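Local coordinates for probable ABC transporter phosphite binding protein PhnD1 (Prochlorococcus marinus str. MIT 9301, PDB 5LQ5) that binds inorganic phosphite strongly, and methylphosphonate and phosphate only very weakly, probably as the solute-binding component of an ABC transporter, at residues G64-S67 / G68-R72. Residues are numbered along the deposited sequence; the frame is centred on the assembly and turned at random.
Sequences GGLS and GVQAR
Gly68 N donates to Gly64 O at 2.8 Å, and the N-H groups of Val69, Gln70 and Ala71 likewise donate to the O atoms of Gly65, Leu66 and Ser67, four residues back, making the first turns of helix 65-74. Gly64 is the N-cap residue and Ser67 is N3. Ser67 OG accepts a weak bond from Gly64 N (3.0 Å, 134° at the hydrogen). This is half of a capping box; glycine has no side chain to supply the other half. A chi1 of 49° sets OG between its own backbone N and carbonyl carbon, on the side where it meets Gly64 N. Gln70 runs extended past CG. The Gln70 and Leu66 side chains cross at a slant, with NE2 3.9 Å from Leu66 CG. Gln70 OE1 sits 3.4 Å from Ser67 CA. NE2 makes hydrogen bonds to Lys272 O and Asn125 OD1. Shortening Gln70 to alanine would probably leave both acceptors without this donor and take away the amide lying against Leu66. Val69 CG2 packs against Gly65 O at 3.2 Å. At the helix start, Gly65 N bonds to Asp205 and Leu66 N to Thr127, both pocket residues. Gly64 itself touches the bound phosphite. A helix N-terminus facing a bound oxyanion in the interdomain cleft is characteristic of periplasmic binding proteins of this kind.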
ATOM      1  N   GLY A  64       2.637   1.591   3.227  1.00 16.50           N
ATOM      2  CA  GLY A  64       2.927   0.268   2.803  1.00 16.99           C
ATOM      3  C   GLY A  64       4.102  -0.288   3.609  1.00 15.81           C
ATOM      4  O   GLY A  64       4.721   0.441   4.391  1.00 17.19           O
ATOM      5  N   GLY A  65       4.445  -1.551   3.385  1.00 17.82           N
ATOM      6  CA  GLY A  65       5.569  -2.167   4.113  1.00 17.85           C
ATOM      7  C   GLY A  65       6.892  -1.446   3.894  1.00 14.51           C
ATOM      8  O   GLY A  65       7.539  -0.997   4.845  1.00 17.88           O
ATOM      9  N   LEU A  66       7.240  -1.283   2.606  1.00 16.89           N
ATOM     10  CA  LEU A  66       8.501  -0.634   2.248  1.00 17.59           C
ATOM     11  C   LEU A  66       8.530   0.817   2.657  1.00 17.59           C
ATOM     12  O   LEU A  66       9.483   1.307   3.248  1.00 16.63           O
ATOM     13  CB  LEU A  66       8.831  -0.773   0.749  1.00 16.29           C
ATOM     14  CG  LEU A  66      10.122  -0.107   0.258  1.00 17.64           C
ATOM     15  CD1 LEU A  66      11.342  -0.685   0.981  1.00 19.71           C
ATOM     16  CD2 LEU A  66      10.250  -0.319  -1.235  1.00 20.84           C
ATOM     17  N   SER A  67       7.477   1.544   2.306  1.00 16.11           N
ATOM     18  CA  SER A  67       7.486   2.994   2.599  1.00 16.75           C
ATOM     19  C   SER A  67       7.426   3.249   4.122  1.00 14.12           C
ATOM     20  O   SER A  67       7.996   4.240   4.625  1.00 16.84           O
ATOM     21  CB  SER A  67       6.310   3.678   1.867  1.00 15.01           C
ATOM     22  OG  SER A  67       5.052   3.025   2.053  1.00 14.90           O
ATOM     23  N   GLY A  68       6.755   2.369   4.863  1.00 16.66           N
ATOM     24  CA  GLY A  68       6.746   2.502   6.313  1.00 16.16           C
ATOM     25  C   GLY A  68       8.115   2.240   6.950  1.00 17.33           C
ATOM     26  O   GLY A  68       8.542   2.945   7.868  1.00 18.80           O
ATOM     27  N   VAL A  69       8.823   1.240   6.429  1.00 16.77           N
ATOM     28  CA  VAL A  69      10.230   0.984   6.822  1.00 17.64           C
ATOM     29  C   VAL A  69      11.096   2.208   6.520  1.00 19.87           C
ATOM     30  O   VAL A  69      11.826   2.695   7.372  1.00 19.52           O
ATOM     31  CB  VAL A  69      10.769  -0.270   6.150  1.00 20.02           C
ATOM     32  CG1 VAL A  69      12.295  -0.347   6.272  1.00 22.40           C
ATOM     33  CG2 VAL A  69      10.116  -1.511   6.753  1.00 20.67           C
ATOM     34  N   GLN A  70      10.954   2.749   5.316  1.00 16.86           N
ATOM     35  CA  GLN A  70      11.721   3.929   4.920  1.00 17.51           C
ATOM     36  C   GLN A  70      11.431   5.100   5.868  1.00 18.29           C
ATOM     37  O   GLN A  70      12.353   5.801   6.333  1.00 19.18           O
ATOM     38  CB  GLN A  70      11.384   4.367   3.473  1.00 17.64           C
ATOM     39  CG  GLN A  70      11.830   3.365   2.380  1.00 19.02           C
ATOM     40  CD  GLN A  70      11.242   3.665   1.011  1.00 21.19           C
ATOM     41  OE1 GLN A  70      10.150   4.229   0.907  1.00 19.45           O
ATOM     42  NE2 GLN A  70      11.944   3.299  -0.028  1.00 22.01           N
ATOM     43  N   ALA A  71      10.150   5.345   6.108  1.00 19.08           N
ATOM     44  CA  ALA A  71       9.757   6.436   6.980  1.00 18.28           C
ATOM     45  C   ALA A  71      10.319   6.317   8.394  1.00 18.86           C
ATOM     46  O   ALA A  71      10.760   7.308   8.973  1.00 19.10           O
ATOM     47  CB  ALA A  71       8.243   6.585   7.033  1.00 19.40           C
ATOM     48  N   ARG A  72      10.256   5.110   8.941  1.00 18.50           N
ATOM     49  CA  ARG A  72      10.762   4.861  10.298  1.00 19.46           C
ATOM     50  C   ARG A  72      12.299   4.916  10.407  1.00 20.83           C
ATOM     51  O   ARG A  72      12.832   5.309  11.436  1.00 22.93           O
ATOM     52  CB  ARG A  72      10.137   3.562  10.831  1.00 21.35           C
ATOM     53  CG  ARG A  72       8.668   3.789  11.162  1.00 24.78           C
ATOM     54  CD  ARG A  72       7.894   2.627  11.738  1.00 32.90           C
ATOM     55  NE  ARG A  72       7.642   1.543  10.764  1.00 32.70           N
ATOM     56  CZ  ARG A  72       8.379   0.441  10.686  1.00 27.73           C
ATOM     57  NH1 ARG A  72       8.074  -0.489   9.788  1.00 29.17           N
ATOM     58  NH2 ARG A  72       9.420   0.261  11.501  1.00 35.21           N
TER